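Local coordinates for sulfite dehydrogenase (Paracoccus pantotrophus, PDB 2XTS), which oxidises protein-bound sulfane sulfur as the molybdenum-cofactor subunit of the SoxCD complex, working together with a haem-carrying cytochrome chain, at residues T115-C120 with W260-K265; W168-G173 with G231-A236; R181-E186 with P216-N221. All blocks are in the same frame, centred on the assembly; numbering follows the deposited sequence.

Contact 1: residues T115-C120 with W260-K265. With 2MO (molybdenum (IV)oxide), chain F; MTE (phosphonic acidmono-(2-amino-5,6-dimercapto-4-oxo-3,7,8a,9,10,10a-hexahydro-4H-8-oxa-1,3,9,10-tetraaza-anthracen-7-ylmethyl)ester), chain E.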
loop_
_atom_site.group_PDB
_atom_site.type_symbol
_atom_site.label_atom_id
_atom_site.label_comp_id
_atom_site.label_asym_id
_atom_site.label_seq_id
_atom_site.Cartn_x
_atom_site.Cartn_y
_atom_site.Cartn_z
ATOM N N THR A 115 2.895 -6.469 -9.993
ATOM C CA THR A 115 3.488 -5.397 -9.207
ATOM C C THR A 115 4.538 -4.750 -10.100
ATOM O O THR A 115 5.427 -5.411 -10.604
ATOM C CB THR A 115 4.093 -5.942 -7.912
ATOM O OG1 THR A 115 3.020 -6.517 -7.192
ATOM C CG2 THR A 115 4.707 -4.836 -7.085
ATOM N N ALA A 116 4.418 -3.452 -10.331
ATOM C CA ALA A 116 5.196 -2.787 -11.364
ATOM C C ALA A 116 5.431 -1.351 -11.046
ATOM O O ALA A 116 4.539 -0.656 -10.548
ATOM C CB ALA A 116 4.473 -2.885 -12.713
ATOM N N PHE A 117 6.616 -0.879 -11.428
ATOM C CA PHE A 117 6.914 0.516 -11.301
ATOM C C PHE A 117 6.402 1.290 -12.515
ATOM O O PHE A 117 6.519 0.843 -13.670
ATOM C CB PHE A 117 8.436 0.765 -11.108
ATOM C CG PHE A 117 9.288 0.539 -12.346
ATOM C CD1 PHE A 117 9.397 1.512 -13.338
ATOM C CD2 PHE A 117 9.979 -0.650 -12.519
ATOM C CE1 PHE A 117 10.170 1.298 -14.466
ATOM C CE2 PHE A 117 10.720 -0.853 -13.634
ATOM C CZ PHE A 117 10.809 0.108 -14.621
ATOM N N CYS A 118 5.854 2.473 -12.231
ATOM C CA CYS A 118 5.466 3.448 -13.246
ATOM C C CYS A 118 6.442 4.603 -13.114
ATOM O O CYS A 118 6.383 5.320 -12.124
ATOM C CB CYS A 118 4.040 3.927 -12.998
ATOM S SG CYS A 118 3.479 5.171 -14.171
ATOM N N GLU A 119 7.397 4.703 -14.046
ATOM C CA GLU A 119 8.400 5.755 -14.033
ATOM C C GLU A 119 8.143 6.676 -15.212
ATOM O O GLU A 119 8.130 6.240 -16.363
ATOM C CB GLU A 119 9.822 5.217 -14.084
ATOM C CG GLU A 119 10.851 6.322 -13.965
ATOM C CD GLU A 119 12.299 5.874 -14.031
ATOM O OE1 GLU A 119 12.580 4.755 -14.525
ATOM O OE2 GLU A 119 13.143 6.700 -13.593
ATOM N N CYS A 120 7.938 7.954 -14.935
ATOM C CA CYS A 120 7.804 8.916 -16.030
ATOM C C CYS A 120 9.089 8.914 -16.873
ATOM O O CYS A 120 10.182 8.864 -16.354
ATOM C CB CYS A 120 7.574 10.299 -15.459
ATOM S SG CYS A 120 7.246 11.561 -16.728
ATOM N N TRP A 260 10.438 2.766 -25.676
ATOM C CA TRP A 260 9.410 2.328 -24.760
ATOM C C TRP A 260 9.976 1.882 -23.417
ATOM O O TRP A 260 9.448 2.242 -22.362
ATOM C CB TRP A 260 8.598 1.200 -25.394
ATOM C CG TRP A 260 7.897 1.603 -26.654
ATOM C CD1 TRP A 260 7.203 2.743 -26.873
ATOM C CD2 TRP A 260 7.791 0.831 -27.860
ATOM N NE1 TRP A 260 6.691 2.753 -28.153
ATOM C CE2 TRP A 260 7.031 1.584 -28.777
ATOM C CE3 TRP A 260 8.303 -0.401 -28.263
ATOM C CZ2 TRP A 260 6.747 1.124 -30.068
ATOM C CZ3 TRP A 260 8.025 -0.846 -29.556
ATOM C CH2 TRP A 260 7.255 -0.090 -30.433
ATOM N N VAL A 261 11.018 1.062 -23.419
ATOM C CA VAL A 261 11.488 0.467 -22.166
ATOM C C VAL A 261 12.307 1.447 -21.335
ATOM O O VAL A 261 13.039 2.300 -21.854
ATOM C CB VAL A 261 12.247 -0.894 -22.322
ATOM C CG1 VAL A 261 12.153 -1.721 -21.031
ATOM C CG2 VAL A 261 11.691 -1.735 -23.416
ATOM N N MET A 262 12.132 1.326 -20.024
ATOM C CA MET A 262 12.909 2.058 -19.040
ATOM C C MET A 262 14.086 1.169 -18.605
ATOM O O MET A 262 13.899 0.050 -18.139
ATOM C CB MET A 262 12.026 2.446 -17.852
ATOM C CG MET A 262 10.819 3.286 -18.213
ATOM S SD MET A 262 11.257 4.849 -19.020
ATOM C CE MET A 262 11.838 5.812 -17.625
ATOM N N ASP A 263 15.303 1.679 -18.722
ATOM C CA ASP A 263 16.490 0.879 -18.436
ATOM C C ASP A 263 16.838 0.843 -16.934
ATOM O O ASP A 263 16.353 1.656 -16.133
ATOM C CB ASP A 263 17.678 1.420 -19.240
ATOM C CG ASP A 263 17.514 1.253 -20.744
ATOM O OD1 ASP A 263 16.898 0.267 -21.196
ATOM O OD2 ASP A 263 18.035 2.121 -21.471
ATOM N N ALA A 264 17.714 -0.091 -16.567
ATOM C CA ALA A 264 18.098 -0.286 -15.173
ATOM C C ALA A 264 18.601 0.994 -14.549
ATOM O O ALA A 264 19.405 1.723 -15.135
ATOM C CB ALA A 264 19.151 -1.387 -15.047
ATOM N N LYS A 265 18.147 1.238 -13.322
ATOM C CA LYS A 265 18.374 2.489 -12.666
ATOM C C LYS A 265 18.371 2.271 -11.157
ATOM O O LYS A 265 17.819 1.307 -10.656
ATOM C CB LYS A 265 17.245 3.444 -13.071
ATOM C CG LYS A 265 17.431 4.883 -12.701
ATOM C CD LYS A 265 16.431 5.741 -13.456
ATOM C CE LYS A 265 16.416 7.171 -12.991
ATOM N NZ LYS A 265 15.549 8.037 -13.846
HETATM MO MO 2MO F . 5.441 10.884 -18.136
HETATM O OT1 2MO F . 6.201 9.662 -19.208
HETATM O OT2 2MO F . 5.677 12.719 -18.779
HETATM N N1 MTE E . -3.150 9.182 -19.170
HETATM C C2 MTE E . -3.970 10.155 -19.551
HETATM N N2 MTE E . -5.210 9.829 -19.977
HETATM N N3 MTE E . -3.613 11.453 -19.501
HETATM C C4 MTE E . -2.382 11.859 -19.076
HETATM O O4 MTE E . -2.133 13.082 -19.049
HETATM N N5 MTE E . -0.117 11.107 -18.301
HETATM C C6 MTE E . 0.771 9.989 -18.524
HETATM C C7 MTE E . 0.269 8.659 -17.986
HETATM N N8 MTE E . -1.083 8.426 -18.422
HETATM C C9 MTE E . -1.423 10.850 -18.674
HETATM C C10 MTE E . -1.876 9.456 -18.755
HETATM C "C1'" MTE E . 2.175 10.230 -17.999
HETATM S "S1'" MTE E . 3.234 11.304 -18.886
HETATM C "C2'" MTE E . 2.654 9.575 -16.915
HETATM S "S2'" MTE E . 4.296 9.699 -16.421
HETATM C "C3'" MTE E . 1.728 8.669 -16.132
HETATM O "O3'" MTE E . 0.360 8.692 -16.571
HETATM C "C4'" MTE E . 1.703 9.089 -14.674
HETATM O "O4'" MTE E . 0.891 8.175 -13.924
HETATM P P MTE E . 0.406 8.690 -12.484
HETATM O O1P MTE E . 1.777 8.901 -11.774
HETATM O O2P MTE E . -0.311 9.995 -12.608
HETATM O O3P MTE E . -0.352 7.549 -11.899
HETATM O O HOH W 1 14.799 4.006 -16.103
#
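Glu119, at the end of strand 112-119, meets Met262 and Lys265 in a buried contact, part salt bridge and part apolar, between the strand that leads into the molybdenum ligand Cys120 and the loop that runs into strand 265-270, together with the first residue of that strand. The pieces run at a steep angle, 105° between their end-to-end directions, and no direct backbone hydrogen bond joins them; the contact is carried mainly by side chains. Glu119 reaches across because CG is anti to the backbone N (chi1 -176°) and the chain stays extended to the carboxylate. Its OE2 accepts a hydrogen bond from Lys265 NZ at 2.8 Å, which makes the salt bridge, the nitrogen lying nearly in line with the C-O bond. Asn123 also bonds to OE2, while Lys265 NZ has a second partner in the carbonyl of Asn370. The other oxygen, OE1, accepts from Trp291 and from a water, 2.8 Å from OE1, that also donates to the carbonyl of Asp263. With these partners around both oxygens, the buried carboxylate is probably held in one rotation and its charge balanced.

By family, the segments belong to the two halves of a sulfite oxidase-type subunit: 115-120 to the molybdopterin-binding domain, 260-265 to the Mo-co dimerisation domain. Cys120 turns away from the loop and binds molybdenum through SG at 2.4 Å, beside the two dithiolene sulfurs of the pterin.

Met262 fills the angle between the two chains. Bent at chi2 and chi3, it brings CE against the carboxylate end of Glu119, 3.4 Å from OE1, and also 3.7 Å from Cys120 O. Its CB sits at the edge of the Phe117 ring, 4.0 Å from CE1. Asp263, its CB turned away from strand 112-119, forms a salt bridge with Arg151 of the cytochrome chain.

Contact 2: residues W168-G173 with G231-A236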
loop_
_atom_site.group_PDB
_atom_site.type_symbol
_atom_site.label_atom_id
_atom_site.label_comp_id
_atom_site.label_asym_id
_atom_site.label_seq_id
_atom_site.Cartn_x
_atom_site.Cartn_y
_atom_site.Cartn_z
ATOM N N TRP A 168 -1.015 -3.017 -34.420
ATOM C CA TRP A 168 -0.820 -1.967 -33.422
ATOM C C TRP A 168 -2.111 -1.724 -32.687
ATOM O O TRP A 168 -3.191 -1.792 -33.269
ATOM C CB TRP A 168 -0.355 -0.663 -34.090
ATOM C CG TRP A 168 1.003 -0.678 -34.663
ATOM C CD1 TRP A 168 1.364 -1.138 -35.886
ATOM C CD2 TRP A 168 2.195 -0.211 -34.030
ATOM N NE1 TRP A 168 2.717 -0.973 -36.056
ATOM C CE2 TRP A 168 3.244 -0.392 -34.936
ATOM C CE3 TRP A 168 2.470 0.379 -32.793
ATOM C CZ2 TRP A 168 4.560 -0.016 -34.650
ATOM C CZ3 TRP A 168 3.791 0.768 -32.501
ATOM C CH2 TRP A 168 4.813 0.553 -33.423
ATOM N N LEU A 169 -1.974 -1.396 -31.404
ATOM C CA LEU A 169 -3.086 -0.962 -30.577
ATOM C C LEU A 169 -2.821 0.465 -30.161
ATOM O O LEU A 169 -1.717 0.811 -29.709
ATOM C CB LEU A 169 -3.237 -1.860 -29.348
ATOM C CG LEU A 169 -4.325 -1.507 -28.323
ATOM C CD1 LEU A 169 -4.784 -2.755 -27.601
ATOM C CD2 LEU A 169 -3.810 -0.485 -27.309
ATOM N N TYR A 170 -3.837 1.299 -30.336
ATOM C CA TYR A 170 -3.802 2.683 -29.899
ATOM C C TYR A 170 -4.722 2.827 -28.706
ATOM O O TYR A 170 -5.903 2.488 -28.797
ATOM C CB TYR A 170 -4.280 3.560 -31.033
ATOM C CG TYR A 170 -4.357 5.039 -30.725
ATOM C CD1 TYR A 170 -3.206 5.839 -30.671
ATOM C CD2 TYR A 170 -5.593 5.662 -30.571
ATOM C CE1 TYR A 170 -3.310 7.212 -30.436
ATOM C CE2 TYR A 170 -5.703 7.004 -30.312
ATOM C CZ TYR A 170 -4.569 7.783 -30.274
ATOM O OH TYR A 170 -4.672 9.138 -30.024
ATOM N N ALA A 171 -4.196 3.341 -27.592
ATOM C CA ALA A 171 -5.006 3.515 -26.382
ATOM C C ALA A 171 -5.157 4.988 -26.108
ATOM O O ALA A 171 -4.172 5.725 -26.145
ATOM C CB ALA A 171 -4.379 2.842 -25.160
ATOM N N GLU A 172 -6.384 5.421 -25.825
ATOM C CA GLU A 172 -6.596 6.818 -25.440
ATOM C C GLU A 172 -7.486 6.929 -24.233
ATOM O O GLU A 172 -8.307 6.053 -23.923
ATOM C CB GLU A 172 -7.136 7.708 -26.568
ATOM C CG GLU A 172 -8.459 7.272 -27.062
ATOM C CD GLU A 172 -9.366 8.339 -27.751
ATOM O OE1 GLU A 172 -10.432 7.903 -28.206
ATOM O OE2 GLU A 172 -9.079 9.561 -27.843
ATOM N N GLY A 173 -7.251 8.023 -23.530
ATOM C CA GLY A 173 -7.944 8.339 -22.307
ATOM C C GLY A 173 -9.219 9.136 -22.496
ATOM O O GLY A 173 -9.454 9.722 -23.547
ATOM N N GLY A 231 -7.997 1.080 -29.959
ATOM C CA GLY A 231 -8.186 1.005 -31.406
ATOM C C GLY A 231 -7.134 0.119 -32.005
ATOM O O GLY A 231 -5.960 0.239 -31.675
ATOM N N ILE A 232 -7.529 -0.778 -32.899
ATOM C CA ILE A 232 -6.580 -1.695 -33.522
ATOM C C ILE A 232 -6.341 -1.233 -34.952
ATOM O O ILE A 232 -7.276 -1.142 -35.727
ATOM C CB ILE A 232 -7.106 -3.129 -33.515
ATOM C CG1 ILE A 232 -7.506 -3.560 -32.087
ATOM C CG2 ILE A 232 -6.053 -4.060 -34.112
ATOM C CD1 ILE A 232 -6.414 -3.389 -31.020
ATOM N N TYR A 233 -5.095 -0.933 -35.279
ATOM C CA TYR A 233 -4.705 -0.366 -36.569
ATOM C C TYR A 233 -3.590 -1.214 -37.188
ATOM O O TYR A 233 -2.968 -2.065 -36.524
ATOM C CB TYR A 233 -4.267 1.113 -36.378
ATOM C CG TYR A 233 -5.323 2.001 -35.788
ATOM C CD1 TYR A 233 -6.353 2.488 -36.549
ATOM C CD2 TYR A 233 -5.268 2.387 -34.489
ATOM C CE1 TYR A 233 -7.340 3.292 -36.004
ATOM C CE2 TYR A 233 -6.241 3.193 -33.940
ATOM C CZ TYR A 233 -7.266 3.656 -34.691
ATOM O OH TYR A 233 -8.217 4.454 -34.092
ATOM N N ASP A 234 -3.320 -0.955 -38.465
ATOM C CA ASP A 234 -2.281 -1.682 -39.195
ATOM C C ASP A 234 -0.915 -1.027 -39.106
ATOM O O ASP A 234 0.072 -1.579 -39.550
ATOM C CB ASP A 234 -2.699 -1.952 -40.659
ATOM C CG ASP A 234 -2.891 -0.685 -41.483
ATOM O OD1 ASP A 234 -2.736 0.447 -40.964
ATOM O OD2 ASP A 234 -3.211 -0.841 -42.690
ATOM N N LYS A 235 -0.868 0.137 -38.468
ATOM C CA LYS A 235 0.364 0.923 -38.299
ATOM C C LYS A 235 0.228 1.804 -37.074
ATOM O O LYS A 235 -0.872 1.999 -36.590
ATOM C CB LYS A 235 0.666 1.799 -39.513
ATOM C CG LYS A 235 -0.418 2.725 -39.908
ATOM C CD LYS A 235 -0.073 3.461 -41.195
ATOM C CE LYS A 235 0.246 2.513 -42.360
ATOM N NZ LYS A 235 0.213 3.117 -43.745
ATOM N N ALA A 236 1.346 2.336 -36.588
ATOM C CA ALA A 236 1.338 3.223 -35.455
ATOM C C ALA A 236 0.592 4.500 -35.830
ATOM O O ALA A 236 0.678 4.969 -36.968
ATOM C CB ALA A 236 2.766 3.532 -35.028
#
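Trp168 and Ala236 form the tight end of this contact: Ala236 CB lies 3.7 Å from the centroid of the six-membered ring of Trp168, only 3° off its normal, a CH-pi contact over the face. The backbone leading into it, Lys235 C and Ala236 N, lies over a face of the same indole, and Lys235 CA is 3.3 Å from Trp168 CD1. CG of Trp168 is anti to its carbonyl carbon (chi1 -69°), which lays the ring along the turn after Tyr233.

Next to this packing, strands 168-173 and 231-233 pair antiparallel, within a mixed sheet of the molybdopterin-binding domain. Tyr170 and Gly231 form a hydrogen-bonded pair with nearly straight bonds in the carbonyl planes, Tyr170 N to Gly231 O measuring 2.7 Å. The Trp168-Tyr233 pair is likewise joined by two hydrogen bonds, its donors tilted from the carbonyl planes by a little over 20°. Gly231 leaves room for a ring: Tyr233 swings back so that CE2, at its edge, comes 3.5 Å from Tyr170 CB, and a CB on Gly231 would strike it. On the other face of the sheet Leu169 CD1 and Ile232 CD1 meet at 3.8 Å, near helix 185-191.

Between Tyr233 and Ala236 the side chains leave the contact. The CB bonds of Asp234 and Lys235 lead away from strand 168-173; Asp234 OD1 is hydrogen-bonded to Gln26 and Lys235 NZ salt-bridged to Asp24, both of the cytochrome chain, and Asp234 is exposed to solvent.

Contact 3: residues R181-E186 with P216-N221. With CO (cobalt (II) ion), chain G; MTE (phosphonic acidmono-(2-amino-5,6-dimercapto-4-oxo-3,7,8a,9,10,10a-hexahydro-4H-8-oxa-1,3,9,10-tetraaza-anthracen-7-ylmethyl)ester), chain E; 2MO (molybdenum (IV)oxide), chain F.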
loop_
_atom_site.group_PDB
_atom_site.type_symbol
_atom_site.label_atom_id
_atom_site.label_comp_id
_atom_site.label_asym_id
_atom_site.label_seq_id
_atom_site.Cartn_x
_atom_site.Cartn_y
_atom_site.Cartn_z
ATOM N N ARG A 181 -1.489 6.740 -27.307
ATOM C CA ARG A 181 -0.215 6.100 -27.553
ATOM C C ARG A 181 -0.413 4.797 -28.314
ATOM O O ARG A 181 -1.372 4.062 -28.068
ATOM C CB ARG A 181 0.555 5.818 -26.241
ATOM C CG ARG A 181 1.149 7.043 -25.566
ATOM C CD ARG A 181 2.172 7.750 -26.425
ATOM N NE ARG A 181 3.313 6.946 -26.795
ATOM C CZ ARG A 181 4.470 6.859 -26.154
ATOM N NH1 ARG A 181 4.700 7.513 -25.037
ATOM N NH2 ARG A 181 5.432 6.112 -26.654
ATOM N N SER A 182 0.558 4.490 -29.177
ATOM C CA SER A 182 0.573 3.280 -29.985
ATOM C C SER A 182 1.458 2.194 -29.385
ATOM O O SER A 182 2.585 2.451 -28.950
ATOM C CB SER A 182 1.109 3.611 -31.358
ATOM O OG SER A 182 0.351 4.626 -31.978
ATOM N N PHE A 183 0.956 0.954 -29.389
ATOM C CA PHE A 183 1.669 -0.200 -28.839
ATOM C C PHE A 183 1.774 -1.290 -29.904
ATOM O O PHE A 183 0.784 -1.594 -30.561
ATOM C CB PHE A 183 0.844 -0.832 -27.712
ATOM C CG PHE A 183 0.640 0.010 -26.503
ATOM C CD1 PHE A 183 -0.236 1.058 -26.512
ATOM C CD2 PHE A 183 1.277 -0.302 -25.318
ATOM C CE1 PHE A 183 -0.433 1.811 -25.357
ATOM C CE2 PHE A 183 1.050 0.426 -24.161
ATOM C CZ PHE A 183 0.219 1.499 -24.192
ATOM N N PRO A 184 2.931 -1.949 -30.019
ATOM C CA PRO A 184 2.959 -3.144 -30.856
ATOM C C PRO A 184 2.146 -4.267 -30.228
ATOM O O PRO A 184 2.165 -4.449 -29.016
ATOM C CB PRO A 184 4.442 -3.508 -30.890
ATOM C CG PRO A 184 4.981 -2.984 -29.645
ATOM C CD PRO A 184 4.201 -1.771 -29.290
ATOM N N MET A 185 1.478 -5.058 -31.059
ATOM C CA MET A 185 0.592 -6.102 -30.547
ATOM C C MET A 185 1.345 -7.129 -29.696
ATOM O O MET A 185 0.796 -7.650 -28.747
ATOM C CB MET A 185 -0.141 -6.802 -31.707
ATOM C CG MET A 185 -1.395 -7.594 -31.329
ATOM S SD MET A 185 -2.661 -6.663 -30.405
ATOM C CE MET A 185 -2.883 -5.221 -31.410
ATOM N N GLU A 186 2.617 -7.371 -29.966
ATOM C CA GLU A 186 3.373 -8.320 -29.151
ATOM C C GLU A 186 3.432 -7.928 -27.670
ATOM O O GLU A 186 3.316 -8.759 -26.788
ATOM C CB GLU A 186 4.796 -8.498 -29.682
ATOM C CG GLU A 186 5.572 -9.595 -28.972
ATOM C CD GLU A 186 6.996 -9.776 -29.481
ATOM O OE1 GLU A 186 7.459 -9.010 -30.358
ATOM O OE2 GLU A 186 7.658 -10.707 -28.993
ATOM N N PRO A 216 4.103 -3.006 -17.981
ATOM C CA PRO A 216 5.285 -3.278 -17.180
ATOM C C PRO A 216 6.606 -2.978 -17.897
ATOM O O PRO A 216 6.847 -3.405 -19.025
ATOM C CB PRO A 216 5.140 -4.742 -16.840
ATOM C CG PRO A 216 3.668 -4.914 -16.760
ATOM C CD PRO A 216 3.154 -4.126 -17.904
ATOM N N GLY A 217 7.422 -2.182 -17.229
ATOM C CA GLY A 217 8.743 -1.855 -17.712
ATOM C C GLY A 217 8.820 -0.708 -18.698
ATOM O O GLY A 217 9.922 -0.307 -19.069
ATOM N N TRP A 218 7.676 -0.211 -19.156
ATOM C CA TRP A 218 7.618 0.795 -20.210
ATOM C C TRP A 218 7.306 2.178 -19.624
ATOM O O TRP A 218 6.723 2.306 -18.533
ATOM C CB TRP A 218 6.599 0.394 -21.275
ATOM C CG TRP A 218 7.066 -0.689 -22.200
ATOM C CD1 TRP A 218 8.074 -1.578 -21.962
ATOM C CD2 TRP A 218 6.594 -0.964 -23.528
ATOM N NE1 TRP A 218 8.249 -2.387 -23.058
ATOM C CE2 TRP A 218 7.351 -2.033 -24.026
ATOM C CE3 TRP A 218 5.619 -0.396 -24.345
ATOM C CZ2 TRP A 218 7.173 -2.524 -25.316
ATOM C CZ3 TRP A 218 5.447 -0.873 -25.618
ATOM C CH2 TRP A 218 6.207 -1.932 -26.093
ATOM N N GLU A 219 7.752 3.214 -20.326
ATOM C CA GLU A 219 7.678 4.577 -19.866
ATOM C C GLU A 219 6.283 4.954 -19.441
ATOM O O GLU A 219 5.285 4.578 -20.056
ATOM C CB GLU A 219 8.241 5.518 -20.955
ATOM C CG GLU A 219 7.371 5.651 -22.203
ATOM C CD GLU A 219 8.055 6.337 -23.384
ATOM O OE1 GLU A 219 9.234 6.736 -23.253
ATOM O OE2 GLU A 219 7.403 6.452 -24.455
ATOM N N GLY A 220 6.227 5.752 -18.379
ATOM C CA GLY A 220 4.952 6.063 -17.733
ATOM C C GLY A 220 3.917 6.659 -18.666
ATOM O O GLY A 220 2.722 6.478 -18.467
ATOM N N ASN A 221 4.342 7.440 -19.659
ATOM C CA ASN A 221 3.366 8.018 -20.569
ATOM C C ASN A 221 2.443 6.983 -21.198
ATOM O O ASN A 221 1.296 7.302 -21.532
ATOM C CB ASN A 221 4.052 8.864 -21.650
ATOM C CG ASN A 221 3.051 9.582 -22.533
ATOM O OD1 ASN A 221 2.830 9.179 -23.684
ATOM N ND2 ASN A 221 2.354 10.568 -21.979
HETATM CO CO CO G . 10.818 6.852 -24.587
HETATM N N1 MTE E . -3.150 9.182 -19.170
HETATM C C2 MTE E . -3.970 10.155 -19.551
HETATM N N2 MTE E . -5.210 9.829 -19.977
HETATM N N3 MTE E . -3.613 11.453 -19.501
HETATM C C4 MTE E . -2.382 11.859 -19.076
HETATM O O4 MTE E . -2.133 13.082 -19.049
HETATM N N5 MTE E . -0.117 11.107 -18.301
HETATM C C6 MTE E . 0.771 9.989 -18.524
HETATM C C7 MTE E . 0.269 8.659 -17.986
HETATM N N8 MTE E . -1.083 8.426 -18.422
HETATM C C9 MTE E . -1.423 10.850 -18.674
HETATM C C10 MTE E . -1.876 9.456 -18.755
HETATM C "C1'" MTE E . 2.175 10.230 -17.999
HETATM S "S1'" MTE E . 3.234 11.304 -18.886
HETATM C "C2'" MTE E . 2.654 9.575 -16.915
HETATM S "S2'" MTE E . 4.296 9.699 -16.421
HETATM C "C3'" MTE E . 1.728 8.669 -16.132
HETATM O "O3'" MTE E . 0.360 8.692 -16.571
HETATM C "C4'" MTE E . 1.703 9.089 -14.674
HETATM O "O4'" MTE E . 0.891 8.175 -13.924
HETATM P P MTE E . 0.406 8.690 -12.484
HETATM O O1P MTE E . 1.777 8.901 -11.774
HETATM O O2P MTE E . -0.311 9.995 -12.608
HETATM O O3P MTE E . -0.352 7.549 -11.899
HETATM MO MO 2MO F . 5.441 10.884 -18.136
HETATM O OT1 2MO F . 6.201 9.662 -19.208
HETATM O OT2 2MO F . 5.677 12.719 -18.779
HETATM O O HOH W 2 9.370 6.955 -26.178
HETATM O O HOH W 3 11.102 8.954 -24.664
#
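Arg181 carries the polar core of this contact, its guanidinium gripping Glu219 and Asn221 edge-on. NH1 and NH2 both point at Glu219 OE2, each at 3.0 Å, so one oxygen takes two N-H groups; the guanidinium and carboxylate planes stand 66° apart. NH1 also donates to Asn221 OD1 at 2.8 Å along a nearly straight path (171°), and here the two flat groups are close to coplanar. The arginine reaches these partners by bending at chi2 and chi3, and its NE forms a salt bridge with Glu242.

Glu219 divides its carboxylate between neighbours: OE1 binds the cobalt ion at 2.1 Å, while OE2 faces the arginine and accepts from a water that is itself a cobalt ligand. Thr259 and His369 belong to the same metal site. With the metal on one oxygen and the arginine on the other, the carboxylate is likely to stay ionised and fixed in rotation. An alanine in place of Arg181 would probably leave Glu219 OE2 without its guanidinium partner and Asn221 OD1 without its N-H donor, freeing the amide to turn from its present setting near the pterin.

Farther out, Trp218 presents its ring edge to Pro184, CH2 meeting Pro184 CD at 3.8 Å, and touches Phe183 obliquely. Trp260 stacks on that indole. Past Asn221 lies the molybdenum cofactor: ND2 is 3.3 Å from pterin S1', and Asn221 N gives a weak bond to OT1 of the molybdenum oxide. Gly220 and Asn221, at the end of this loop, line the molybdopterin pocket of a sulfite oxidase-type domain.

From the N terminus, strand 112-119 holds the first of the contact segments, and contact 1 closes the longest loop when 260-265 returns to it, joining the molybdopterin-binding and dimerisation domains. Within that loop strand 168-173 is paired with 231-233 in contact 2, and inside this lies the shorter loop of contact 3, from 181-186 to 216-221; the three enclose one another without crossing. Strands 168-173 and 181-184 are sheet neighbours, joined by a probable hydrogen bond from Phe183 N to Leu169 O, which ties contacts 2 and 3. Contacts 1 and 3 share the cofactor, and Glu119 O probably accepts from Gly220 N. Trp260 packs against both Trp218 and Trp168, linking all three contacts.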